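Local coordinates for outer membrane protein SusF (Bacteroides thetaiotaomicron, PDB 4FE9), which binds starch at the cell surface through its carbohydrate-binding modules, before the starch is imported into the periplasm for degradation, at residues V286-G290 with Y440-G444; N257-L263 with K292-W296; A66-L72 with K114-S120; Q26-F31 with I129-N134. All blocks are in the same frame, centred on the assembly; numbering follows the deposited sequence. Where two conformers were deposited one is given.

Interaction 1: V286-G290 with Y440-G444; sequences VPVNG and YRGNG. With EDO (1,2-ethanediol), chain F.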
loop_
_atom_site.group_PDB
_atom_site.type_symbol
_atom_site.label_atom_id
_atom_site.label_comp_id
_atom_site.label_asym_id
_atom_site.label_seq_id
_atom_site.Cartn_x
_atom_site.Cartn_y
_atom_site.Cartn_z
ATOM N N VAL A 286 17.068 13.807 -3.771
ATOM C CA VAL A 286 18.194 13.148 -3.141
ATOM C C VAL A 286 17.769 11.736 -2.702
ATOM O O VAL A 286 16.750 11.586 -2.003
ATOM C CB VAL A 286 18.647 13.947 -1.914
ATOM C CG1 VAL A 286 19.918 13.297 -1.255
ATOM C CG2 VAL A 286 18.895 15.436 -2.302
ATOM N N PRO A 287 18.506 10.690 -3.147
ATOM C CA PRO A 287 18.100 9.349 -2.664
ATOM C C PRO A 287 18.245 9.216 -1.132
ATOM O O PRO A 287 19.218 9.677 -0.568
ATOM C CB PRO A 287 19.057 8.370 -3.419
ATOM C CG PRO A 287 20.246 9.206 -3.821
ATOM C CD PRO A 287 19.834 10.699 -3.792
ATOM N N VAL A 288 17.261 8.609 -0.482
ATOM C CA VAL A 288 17.410 8.207 0.903
ATOM C C VAL A 288 18.363 6.993 1.008
ATOM O O VAL A 288 18.220 6.028 0.265
ATOM C CB VAL A 288 16.023 7.831 1.534
ATOM C CG1 VAL A 288 16.202 7.348 2.964
ATOM C CG2 VAL A 288 15.074 9.029 1.483
ATOM N N ASN A 289 19.321 7.057 1.941
ATOM C CA ASN A 289 20.425 6.089 2.002
ATOM C C ASN A 289 19.916 4.666 2.199
ATOM O O ASN A 289 19.099 4.415 3.083
ATOM C CB ASN A 289 21.387 6.453 3.134
ATOM C CG ASN A 289 22.650 5.573 3.145
ATOM O OD1 ASN A 289 22.591 4.406 3.483
ATOM N ND2 ASN A 289 23.789 6.173 2.873
ATOM N N GLY A 290 20.327 3.770 1.288
ATOM C CA GLY A 290 20.055 2.342 1.405
ATOM C C GLY A 290 18.583 2.032 1.320
ATOM O O GLY A 290 18.132 1.034 1.867
ATOM N N TYR A 440 25.178 16.512 -0.593
ATOM C CA TYR A 440 24.333 15.512 0.007
ATOM C C TYR A 440 25.076 14.189 0.155
ATOM O O TYR A 440 25.592 13.635 -0.846
ATOM C CB TYR A 440 23.086 15.301 -0.856
ATOM C CG TYR A 440 22.220 16.522 -0.938
ATOM C CD1 TYR A 440 21.409 16.879 0.118
ATOM C CD2 TYR A 440 22.325 17.406 -2.020
ATOM C CE1 TYR A 440 20.668 18.047 0.087
ATOM C CE2 TYR A 440 21.589 18.582 -2.060
ATOM C CZ TYR A 440 20.724 18.873 -1.025
ATOM O OH TYR A 440 19.928 20.017 -1.069
ATOM N N ARG A 441 24.878 13.547 1.298
ATOM C CA ARG A 441 25.456 12.225 1.499
ATOM C C ARG A 441 24.822 11.228 0.539
ATOM O O ARG A 441 25.517 10.436 -0.093
ATOM C CB ARG A 441 25.292 11.758 2.948
ATOM C CG ARG A 441 25.621 10.260 3.132
ATOM C CD ARG A 441 25.918 9.931 4.592
ATOM N NE ARG A 441 26.090 8.479 4.762
ATOM C CZ ARG A 441 26.237 7.875 5.932
ATOM N NH1 ARG A 441 26.563 6.574 5.972
ATOM N NH2 ARG A 441 26.199 8.595 7.058
ATOM N N GLY A 442 23.491 11.234 0.456
ATOM C CA GLY A 442 22.805 10.328 -0.420
ATOM C C GLY A 442 23.031 8.873 -0.013
ATOM O O GLY A 442 23.039 8.559 1.187
ATOM N N ASN A 443 23.392 8.038 -0.994
ATOM C CA ASN A 443 23.755 6.624 -0.735
ATOM C C ASN A 443 25.177 6.357 -0.269
ATOM O O ASN A 443 25.576 5.189 -0.163
ATOM C CB ASN A 443 23.472 5.751 -1.956
ATOM C CG ASN A 443 22.012 5.568 -2.191
ATOM O OD1 ASN A 443 21.256 5.227 -1.267
ATOM N ND2 ASN A 443 21.571 5.851 -3.407
ATOM N N GLY A 444 25.976 7.412 -0.125
ATOM C CA GLY A 444 27.402 7.263 0.159
ATOM C C GLY A 444 27.609 7.037 1.649
ATOM O O GLY A 444 26.634 7.025 2.430
HETATM C C1 EDO F . 17.113 20.052 -2.860
HETATM O O1 EDO F . 16.880 19.750 -1.478
HETATM C C2 EDO F . 17.178 18.741 -3.604
HETATM O O2 EDO F . 17.488 19.003 -4.974
HETATM O O HOH W 1 18.422 4.953 -2.134
HETATM O O HOH W 2 26.023 4.266 4.026
#

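Interaction 2: N257-L263 with K292-W296; sequences NSAPTEL and KGTFW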
loop_
_atom_site.group_PDB
_atom_site.type_symbol
_atom_site.label_atom_id
_atom_site.label_comp_id
_atom_site.label_asym_id
_atom_site.label_seq_id
_atom_site.Cartn_x
_atom_site.Cartn_y
_atom_site.Cartn_z
ATOM N N ASN A 257 9.105 -5.281 -8.045
ATOM C CA ASN A 257 9.907 -4.773 -6.936
ATOM C C ASN A 257 11.099 -3.954 -7.422
ATOM O O ASN A 257 12.095 -3.799 -6.700
ATOM C CB ASN A 257 10.369 -5.927 -6.035
ATOM C CG ASN A 257 10.702 -5.467 -4.615
ATOM O OD1 ASN A 257 10.060 -4.550 -4.080
ATOM N ND2 ASN A 257 11.750 -6.063 -4.016
ATOM N N SER A 258 11.037 -3.499 -8.677
ATOM C CA SER A 258 12.077 -2.631 -9.199
ATOM C C SER A 258 11.730 -1.213 -8.801
ATOM O O SER A 258 10.615 -0.952 -8.362
ATOM C CB SER A 258 12.166 -2.734 -10.730
ATOM O OG SER A 258 10.940 -2.360 -11.308
ATOM N N ALA A 259 12.715 -0.324 -8.856
ATOM C CA ALA A 259 12.536 1.051 -8.386
ATOM C C ALA A 259 13.474 1.955 -9.176
ATOM O O ALA A 259 14.584 1.571 -9.459
ATOM C CB ALA A 259 12.856 1.138 -6.904
ATOM N N PRO A 260 13.049 3.189 -9.458
ATOM C CA PRO A 260 14.003 4.177 -10.011
ATOM C C PRO A 260 15.211 4.418 -9.061
ATOM O O PRO A 260 15.047 4.427 -7.853
ATOM C CB PRO A 260 13.138 5.452 -10.137
ATOM C CG PRO A 260 12.148 5.331 -9.013
ATOM C CD PRO A 260 11.850 3.835 -8.878
ATOM N N THR A 261 16.391 4.646 -9.627
ATOM C CA THR A 261 17.572 4.982 -8.856
ATOM C C THR A 261 17.803 6.517 -8.813
ATOM O O THR A 261 18.521 7.036 -7.956
ATOM C CB THR A 261 18.863 4.260 -9.453
ATOM O OG1 THR A 261 18.869 4.413 -10.878
ATOM C CG2 THR A 261 18.806 2.744 -9.167
ATOM N N GLU A 262 17.154 7.234 -9.722
ATOM C CA GLU A 262 17.123 8.705 -9.651
ATOM C C GLU A 262 15.714 9.195 -9.810
ATOM O O GLU A 262 14.904 8.539 -10.457
ATOM C CB GLU A 262 18.004 9.293 -10.754
ATOM C CG GLU A 262 19.502 8.887 -10.631
ATOM C CD GLU A 262 20.413 9.603 -11.664
ATOM O OE1 GLU A 262 19.903 10.086 -12.709
ATOM O OE2 GLU A 262 21.646 9.605 -11.458
ATOM N N LEU A 263 15.476 10.437 -9.405
ATOM C CA LEU A 263 14.154 11.045 -9.547
ATOM C C LEU A 263 14.258 12.559 -9.669
ATOM O O LEU A 263 15.111 13.196 -9.025
ATOM C CB LEU A 263 13.260 10.701 -8.348
ATOM C CG LEU A 263 11.771 10.947 -8.596
ATOM C CD1 LEU A 263 11.183 9.855 -9.501
ATOM C CD2 LEU A 263 11.016 11.035 -7.292
ATOM N N LYS A 292 15.366 1.739 -0.980
ATOM C CA LYS A 292 14.902 1.519 -2.359
ATOM C C LYS A 292 13.849 2.546 -2.849
ATOM O O LYS A 292 12.740 2.604 -2.346
ATOM C CB LYS A 292 14.317 0.089 -2.441
ATOM C CG LYS A 292 13.875 -0.366 -3.814
ATOM C CD LYS A 292 13.139 -1.734 -3.733
ATOM C CE LYS A 292 14.113 -2.899 -3.822
ATOM N NZ LYS A 292 14.463 -3.185 -5.235
ATOM N N GLY A 293 14.161 3.233 -3.932
ATOM C CA GLY A 293 13.140 3.986 -4.662
ATOM C C GLY A 293 12.594 5.190 -3.872
ATOM O O GLY A 293 11.528 5.701 -4.179
ATOM N N THR A 294 13.336 5.635 -2.862
ATOM C CA THR A 294 12.883 6.732 -2.038
ATOM C C THR A 294 13.824 7.923 -2.059
ATOM O O THR A 294 15.066 7.759 -2.049
ATOM C CB THR A 294 12.624 6.289 -0.608
ATOM O OG1 THR A 294 13.865 5.989 0.039
ATOM C CG2 THR A 294 11.755 5.061 -0.601
ATOM N N PHE A 295 13.237 9.128 -2.073
ATOM C CA PHE A 295 13.958 10.364 -2.425
ATOM C C PHE A 295 13.367 11.512 -1.642
ATOM O O PHE A 295 12.243 11.408 -1.139
ATOM C CB PHE A 295 13.829 10.678 -3.929
ATOM C CG PHE A 295 14.320 9.607 -4.805
ATOM C CD1 PHE A 295 15.629 9.603 -5.243
ATOM C CD2 PHE A 295 13.463 8.630 -5.269
ATOM C CE1 PHE A 295 16.103 8.569 -6.044
ATOM C CE2 PHE A 295 13.917 7.611 -6.100
ATOM C CZ PHE A 295 15.240 7.569 -6.469
ATOM N N TRP A 296 14.120 12.594 -1.522
ATOM C CA TRP A 296 13.655 13.786 -0.840
ATOM C C TRP A 296 14.319 15.052 -1.391
ATOM O O TRP A 296 15.308 14.986 -2.160
ATOM C CB TRP A 296 13.847 13.678 0.680
ATOM C CG TRP A 296 15.324 13.707 1.127
ATOM C CD1 TRP A 296 16.219 12.662 1.089
ATOM C CD2 TRP A 296 16.086 14.869 1.492
ATOM N NE1 TRP A 296 17.495 13.108 1.405
ATOM C CE2 TRP A 296 17.424 14.445 1.713
ATOM C CE3 TRP A 296 15.790 16.236 1.570
ATOM C CZ2 TRP A 296 18.410 15.311 2.117
ATOM C CZ3 TRP A 296 16.759 17.095 2.035
ATOM C CH2 TRP A 296 18.054 16.636 2.315
HETATM O O HOH W 3 16.062 3.055 -5.863
#

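Interaction 3: A66-L72 with K114-S120; sequences AVNSLTL and KISINAS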
loop_
_atom_site.group_PDB
_atom_site.type_symbol
_atom_site.label_atom_id
_atom_site.label_comp_id
_atom_site.label_asym_id
_atom_site.label_seq_id
_atom_site.Cartn_x
_atom_site.Cartn_y
_atom_site.Cartn_z
ATOM N N ALA A 66 -41.041 -12.113 -8.945
ATOM C CA ALA A 66 -39.795 -12.193 -9.712
ATOM C C ALA A 66 -38.703 -11.499 -8.956
ATOM O O ALA A 66 -38.911 -10.404 -8.424
ATOM C CB ALA A 66 -39.964 -11.538 -11.100
ATOM N N VAL A 67 -37.496 -12.041 -9.033
ATOM C CA VAL A 67 -36.374 -11.437 -8.317
ATOM C C VAL A 67 -35.480 -10.704 -9.258
ATOM O O VAL A 67 -34.907 -11.307 -10.144
ATOM C CB VAL A 67 -35.567 -12.503 -7.457
ATOM C CG1 VAL A 67 -34.475 -11.830 -6.651
ATOM C CG2 VAL A 67 -36.490 -13.213 -6.535
ATOM N N ASN A 68 -35.481 -9.366 -9.159
ATOM C CA ASN A 68 -34.692 -8.491 -10.053
ATOM C C ASN A 68 -33.225 -8.480 -9.650
ATOM O O ASN A 68 -32.352 -8.291 -10.479
ATOM C CB ASN A 68 -35.210 -7.020 -10.000
ATOM C CG ASN A 68 -36.668 -6.921 -10.266
ATOM O OD1 ASN A 68 -37.185 -7.589 -11.170
ATOM N ND2 ASN A 68 -37.386 -6.230 -9.382
ATOM N N SER A 69 -32.953 -8.562 -8.358
ATOM C CA SER A 69 -31.554 -8.730 -7.935
ATOM C C SER A 69 -31.461 -9.223 -6.511
ATOM O O SER A 69 -32.405 -9.066 -5.757
ATOM C CB SER A 69 -30.767 -7.432 -8.118
ATOM O OG SER A 69 -31.152 -6.459 -7.176
ATOM N N LEU A 70 -30.477 -10.079 -6.253
ATOM C CA LEU A 70 -30.164 -10.484 -4.881
ATOM C C LEU A 70 -28.702 -10.219 -4.623
ATOM O O LEU A 70 -27.841 -10.753 -5.315
ATOM C CB LEU A 70 -30.472 -11.959 -4.689
ATOM C CG LEU A 70 -30.254 -12.538 -3.285
ATOM C CD1 LEU A 70 -31.133 -13.737 -3.037
ATOM C CD2 LEU A 70 -28.817 -12.925 -3.135
ATOM N N THR A 71 -28.412 -9.273 -3.760
ATOM C CA THR A 71 -27.038 -8.890 -3.569
ATOM C C THR A 71 -26.575 -9.169 -2.139
ATOM O O THR A 71 -27.386 -9.315 -1.254
ATOM C CB THR A 71 -26.791 -7.415 -3.959
ATOM O OG1 THR A 71 -27.361 -6.558 -2.982
ATOM C CG2 THR A 71 -27.402 -7.104 -5.268
ATOM N N LEU A 72 -25.276 -9.392 -1.963
ATOM C CA LEU A 72 -24.702 -9.566 -0.621
ATOM C C LEU A 72 -23.689 -8.453 -0.360
ATOM O O LEU A 72 -22.968 -8.044 -1.280
ATOM C CB LEU A 72 -24.032 -10.947 -0.491
ATOM C CG LEU A 72 -24.939 -12.130 -0.833
ATOM C CD1 LEU A 72 -24.133 -13.357 -1.206
ATOM C CD2 LEU A 72 -25.902 -12.431 0.329
ATOM N N LYS A 114 -25.126 -8.890 4.656
ATOM C CA LYS A 114 -26.348 -8.172 4.491
ATOM C C LYS A 114 -26.956 -8.508 3.110
ATOM O O LYS A 114 -26.276 -8.453 2.100
ATOM C CB LYS A 114 -26.063 -6.678 4.664
ATOM C CG LYS A 114 -27.217 -5.744 4.403
ATOM C CD LYS A 114 -26.805 -4.287 4.767
ATOM C CE LYS A 114 -26.943 -3.328 3.566
ATOM N NZ LYS A 114 -25.824 -3.488 2.575
ATOM N N ILE A 115 -28.146 -9.092 3.136
ATOM C CA ILE A 115 -28.821 -9.584 1.931
ATOM C C ILE A 115 -29.889 -8.607 1.494
ATOM O O ILE A 115 -30.764 -8.236 2.276
ATOM C CB ILE A 115 -29.467 -10.927 2.180
ATOM C CG1 ILE A 115 -28.427 -11.895 2.744
ATOM C CG2 ILE A 115 -30.070 -11.475 0.910
ATOM C CD1 ILE A 115 -29.001 -13.112 3.321
ATOM N N SER A 116 -29.757 -8.114 0.280
ATOM C CA SER A 116 -30.714 -7.167 -0.288
ATOM C C SER A 116 -31.416 -7.820 -1.465
ATOM O O SER A 116 -30.765 -8.110 -2.475
ATOM C CB SER A 116 -29.959 -5.927 -0.786
ATOM O OG SER A 116 -30.807 -4.809 -0.887
ATOM N N ILE A 117 -32.724 -8.085 -1.334
ATOM C CA ILE A 117 -33.512 -8.673 -2.430
ATOM C C ILE A 117 -34.453 -7.648 -3.054
ATOM O O ILE A 117 -35.211 -6.979 -2.348
ATOM C CB ILE A 117 -34.345 -9.871 -1.972
ATOM C CG1 ILE A 117 -33.443 -10.945 -1.338
ATOM C CG2 ILE A 117 -35.080 -10.472 -3.167
ATOM C CD1 ILE A 117 -34.198 -12.078 -0.695
ATOM N N ASN A 118 -34.249 -7.378 -4.325
ATOM C CA ASN A 118 -35.110 -6.458 -5.060
ATOM C C ASN A 118 -36.082 -7.306 -5.880
ATOM O O ASN A 118 -35.656 -8.061 -6.786
ATOM C CB ASN A 118 -34.242 -5.557 -5.978
ATOM C CG ASN A 118 -35.051 -4.521 -6.737
ATOM O OD1 ASN A 118 -36.166 -4.796 -7.240
ATOM N ND2 ASN A 118 -34.464 -3.360 -6.913
ATOM N N ALA A 119 -37.338 -7.371 -5.432
ATOM C CA ALA A 119 -38.315 -8.207 -6.102
ATOM C C ALA A 119 -39.437 -7.377 -6.755
ATOM O O ALA A 119 -39.669 -6.221 -6.385
ATOM C CB ALA A 119 -38.911 -9.232 -5.115
ATOM N N SER A 120 -40.167 -8.019 -7.672
ATOM C CA SER A 120 -41.381 -7.452 -8.260
ATOM C C SER A 120 -42.507 -8.451 -8.233
ATOM O O SER A 120 -42.285 -9.664 -8.236
ATOM C CB SER A 120 -41.128 -7.003 -9.708
ATOM O OG SER A 120 -40.269 -5.886 -9.734
HETATM O O HOH W 4 -30.662 -6.316 -4.485
HETATM O O HOH W 5 -26.592 -6.241 0.097
#

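Interaction 4: Q26-F31 with I129-N134; sequences QLTATF and IQLVGN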
loop_
_atom_site.group_PDB
_atom_site.type_symbol
_atom_site.label_atom_id
_atom_site.label_comp_id
_atom_site.label_asym_id
_atom_site.label_seq_id
_atom_site.Cartn_x
_atom_site.Cartn_y
_atom_site.Cartn_z
ATOM N N GLN A 26 -47.691 2.461 -4.191
ATOM C CA GLN A 26 -46.442 1.705 -4.015
ATOM C C GLN A 26 -46.600 0.411 -3.136
ATOM O O GLN A 26 -47.331 0.400 -2.129
ATOM C CB GLN A 26 -45.367 2.610 -3.429
ATOM C CG GLN A 26 -44.565 1.940 -2.370
ATOM C CD GLN A 26 -43.853 2.922 -1.484
ATOM O OE1 GLN A 26 -43.681 4.087 -1.846
ATOM N NE2 GLN A 26 -43.416 2.460 -0.308
ATOM N N LEU A 27 -45.930 -0.664 -3.538
ATOM C CA LEU A 27 -46.096 -1.956 -2.863
ATOM C C LEU A 27 -44.934 -2.251 -1.943
ATOM O O LEU A 27 -43.814 -1.812 -2.192
ATOM C CB LEU A 27 -46.253 -3.071 -3.879
ATOM C CG LEU A 27 -47.349 -2.874 -4.944
ATOM C CD1 LEU A 27 -47.546 -4.169 -5.689
ATOM C CD2 LEU A 27 -48.677 -2.398 -4.315
ATOM N N THR A 28 -45.207 -2.943 -0.837
ATOM C CA THR A 28 -44.145 -3.318 0.066
ATOM C C THR A 28 -43.990 -4.831 0.197
ATOM O O THR A 28 -44.877 -5.590 -0.155
ATOM C CB THR A 28 -44.258 -2.642 1.467
ATOM O OG1 THR A 28 -45.493 -2.983 2.062
ATOM C CG2 THR A 28 -44.158 -1.118 1.348
ATOM N N ALA A 29 -42.800 -5.253 0.572
ATOM C CA ALA A 29 -42.574 -6.655 0.927
ATOM C C ALA A 29 -41.818 -6.707 2.233
ATOM O O ALA A 29 -41.025 -5.818 2.521
ATOM C CB ALA A 29 -41.791 -7.355 -0.162
ATOM N N THR A 30 -41.994 -7.790 2.969
ATOM C CA THR A 30 -41.228 -7.998 4.183
ATOM C C THR A 30 -40.481 -9.278 4.075
ATOM O O THR A 30 -41.048 -10.302 3.734
ATOM C CB THR A 30 -42.132 -8.034 5.431
ATOM O OG1 THR A 30 -42.794 -6.774 5.553
ATOM C CG2 THR A 30 -41.295 -8.290 6.706
ATOM N N PHE A 31 -39.174 -9.160 4.164
ATOM C CA PHE A 31 -38.270 -10.309 4.187
ATOM C C PHE A 31 -37.818 -10.609 5.609
ATOM O O PHE A 31 -37.568 -9.681 6.401
ATOM C CB PHE A 31 -37.046 -9.989 3.355
ATOM C CG PHE A 31 -37.344 -9.826 1.908
ATOM C CD1 PHE A 31 -37.393 -10.941 1.063
ATOM C CD2 PHE A 31 -37.600 -8.559 1.377
ATOM C CE1 PHE A 31 -37.797 -10.807 -0.272
ATOM C CE2 PHE A 31 -37.878 -8.400 0.037
ATOM C CZ PHE A 31 -38.016 -9.536 -0.793
ATOM N N ILE A 129 -44.486 -5.192 -11.067
ATOM C CA ILE A 129 -44.623 -4.034 -10.210
ATOM C C ILE A 129 -43.653 -4.136 -9.053
ATOM O O ILE A 129 -43.614 -5.141 -8.377
ATOM C CB ILE A 129 -46.081 -3.898 -9.685
ATOM C CG1 ILE A 129 -47.027 -3.670 -10.867
ATOM C CG2 ILE A 129 -46.205 -2.740 -8.738
ATOM C CD1 ILE A 129 -48.213 -4.617 -10.856
ATOM N N GLN A 130 -42.867 -3.076 -8.860
ATOM C CA GLN A 130 -41.748 -3.050 -7.916
ATOM C C GLN A 130 -42.235 -3.253 -6.455
ATOM O O GLN A 130 -43.236 -2.653 -6.035
ATOM C CB GLN A 130 -41.038 -1.694 -8.043
ATOM C CG GLN A 130 -39.965 -1.445 -7.062
ATOM C CD GLN A 130 -38.709 -2.244 -7.375
ATOM O OE1 GLN A 130 -38.098 -2.081 -8.450
ATOM N NE2 GLN A 130 -38.360 -3.174 -6.484
ATOM N N LEU A 131 -41.594 -4.163 -5.731
ATOM C CA LEU A 131 -41.779 -4.257 -4.254
ATOM C C LEU A 131 -40.676 -3.540 -3.508
ATOM O O LEU A 131 -39.496 -3.685 -3.841
ATOM C CB LEU A 131 -41.874 -5.734 -3.806
ATOM C CG LEU A 131 -42.877 -6.579 -4.605
ATOM C CD1 LEU A 131 -42.731 -8.047 -4.364
ATOM C CD2 LEU A 131 -44.332 -6.131 -4.386
ATOM N N VAL A 132 -41.045 -2.671 -2.569
ATOM C CA VAL A 132 -40.048 -2.057 -1.687
ATOM C C VAL A 132 -39.940 -2.867 -0.380
ATOM O O VAL A 132 -40.937 -3.024 0.358
ATOM C CB VAL A 132 -40.378 -0.554 -1.358
ATOM C CG1 VAL A 132 -39.316 0.030 -0.427
ATOM C CG2 VAL A 132 -40.484 0.279 -2.635
ATOM N N GLY A 133 -38.800 -3.529 -0.191
ATOM C CA GLY A 133 -38.643 -4.434 0.944
ATOM C C GLY A 133 -37.471 -4.026 1.807
ATOM O O GLY A 133 -36.753 -3.091 1.477
ATOM N N ASN A 134 -37.243 -4.759 2.899
ATOM C CA ASN A 134 -36.140 -4.437 3.806
ATOM C C ASN A 134 -34.937 -5.342 3.474
ATOM O O ASN A 134 -35.107 -6.363 2.851
ATOM C CB ASN A 134 -36.586 -4.707 5.242
ATOM C CG ASN A 134 -37.220 -6.082 5.393
ATOM O OD1 ASN A 134 -38.054 -6.471 4.586
ATOM N ND2 ASN A 134 -36.689 -6.875 6.291
HETATM O O HOH W 6 -44.677 -0.396 -6.089
#

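Interaction 1: V286-G290 with Y440-G444
Val286 sets its CG2 methyl over the face of the Tyr440 ring, 3.7 Å from the ring centroid and 9° off the normal. This is a CH-pi contact. The two side chains cross at about a right angle, and CG1 of Val286 meets Tyr440 CB at 3.8 Å. The Tyr440 hydroxyl accepts a hydrogen bond from a bound 1,2-ethanediol, probably left from crystallisation. Were Tyr440 an alanine, the Val286 methyls would probably lose the ring they rest on, leaving a gap beside them. Further along, the amide ND2 of Asn443 lies 3.6 Å from CB of Pro287. Two side-chain amides then grip the opposite backbone. Asn289 ND2 donates to Gly442 O (3.0 Å) on a lone pair of that carbonyl. Its CG is anti to the backbone N (chi1 -173°), which carries the amide over to the other chain. In return Asn443 OD1 accepts from Gly290 N at 3.1 Å. A water lies within bonding reach of both Asn443 OD1 and Val288 O. The acceptors are positioned by the type II' turn from Arg441 to Gly444, with glycine at the positive-phi site, Gly442. Arg441 NE steadies the turn through Gly444 O (2.8 Å), and its NH2 is held by salt bridges to Glu430 and Asp446. A second water bridges Arg441 NH1 and Asn289 ND2. The contact lies at the surface and joins carbohydrate-binding modules 2 and 3, away from their glycan and metal sites. On one side strand 283-287 pairs with strand 294-301, where Val286 touches Trp296; on the other, the turn follows strand 437-440.

Interaction 2: N257-L263 with K292-W296
Leu263 rests its CB on one face of the Phe295 ring, 3.7 Å from the centroid and 11° off the normal, as a CH-pi contact. This is the tight part. Pro260 O and Thr261 O meet the ring edge in its plane, 3.4 Å from CZ and from CE1 of Phe295 respectively. With CG anti to the carbonyl carbon (chi1 -58°), Phe295 turns its ring into the bend of residues 260-263. Ala259 CB lies 3.6 Å from Gly293 CA. A side chain at Gly293 would probably come too close to Ala259 CB, and the positive phi there also suits glycine. The solvent side is polar: Lys292 is partly exposed, Thr261 and Glu262 are exposed, and water 3 bridges Pro260 O and Gly293 N. The Lys292 chain bends at its last two torsions and brings NZ to Asn257 O (2.9 Å), almost head-on to its carbonyl. The Asn257 amide itself is held by Glu183. Residues 257-263 link carbohydrate-binding modules 1 and 2, and the contact lays this linker along module 2. The linker runs from strand 251-256 to strand 264-267, beside strand 294-301. Strand 348-357 also meets it, with Val356 against Pro260 and Val354 against Leu263.

Interaction 3: A66-L72 with K114-S120
Asn118 is met by two consecutive residues of the other strand, Asn68 and Ser69, which makes a classic beta bulge in the antiparallel pair. Asn118 O takes both backbone N-H groups, from Asn68 N at 2.7 Å and from Ser69 N at 3.2 Å. Beyond the bulge the backbone ladder is regular: Ala66 pairs with Ser120 and Thr71 with Ser116, each through two hydrogen bonds. Side-chain bonds fasten the bulge. Asn68 ND2 donates to Asn118 OD1 (2.9 Å) and to Ser120 OG (2.9 Å), both in its own amide plane. Asn118 holds CG anti to its backbone N (chi1 -177°), which brings OD1 to Asn68. The two amide planes are 73° apart. The donor stands above the Asn118 carbonyl plane, not on a lone pair. Asn118 OD1 also accepts from Gln130 of the next strand. A leucine at Asn118 would probably take one of two acceptors from each of Asn68 ND2 and Gln130 NE2, leaving the Asn68 amide less firmly fixed, through Ser120 OG. Waters serve the same face: one bridges Ser69 OG and Ser116 O, another Thr71 OG1 and Lys114 O. The other face is apolar. Leu72 CD2 meets Ile115 CG1 at 3.5 Å, the two side chains lying side by side. Leu70 and Ile117 pair likewise. Phe80, Phe88 and Ile78 pack on this layer. Helix 92-102 reaches Leu72, while strand 128-141 continues the sheet beyond strand 111-122.

Interaction 4: Q26-F31 with I129-N134
Phe31 presents the edge of its ring to Gly133, with CE2 4.1 Å from Gly133 CA near the ring plane. The Asn134 amide is inclined 38° to the ring and reaches the Phe31 backbone by its own edge. These groups close one end of a parallel strand pair in the mixed sheet of the N-terminal domain, where strand 27-33 runs beside strand 128-141. A side chain at Gly133 would probably run into the Phe31 ring. The short strand segments are strongly twisted, 49° between their directions. Two backbone bonds join them at Val132: its N donates to Leu27 O (2.9 Å), and its O accepts from Ala29 N (2.9 Å). Thr28 CA adds a CA-H...O contact to Val132 O. On the face of Leu27, Ala29 and Leu131, Leu27 leans on two residues of the other strand. Its CD1 meets Ile129 CG2 at 3.6 Å, and its CB meets Leu131 CD2 at 3.6 Å. Ala29 CB continues the apolar row against Leu131 CB, and Leu54 of strand 48-57 touches both Ala29 and Phe31. Near the start of the pairing, water 6 links Leu27 N to Gln130 O. At the other end a side chain takes over from the backbone pairing. Asn134 holds CG between its backbone N and carbonyl carbon, which turns the amide toward Phe31. Its OD1 receives Phe31 N on a lone pair at 2.9 Å, and its ND2 gives an almost straight bond to Phe31 O, 2.9 Å long at 178°.

Interactions 1 and 2 meet through strands 283-287 and 294-301, neighbours in the sheet of module 2. Interactions 3 and 4 meet in the same way through strands 111-122 and 128-141, tied by a side-chain and a backbone bond. The two pairs lie far apart, with centres about 49 Å apart or more. Interaction 1 is a surface contact between modules, held by side-chain amides and a turn. Interaction 2 is partly buried and holds a linker around an aromatic ring. Interactions 3 and 4, also partly buried, rely on backbone pairing within one sheet, antiparallel in 66-72 with 114-120 and parallel in 26-31 with 129-134.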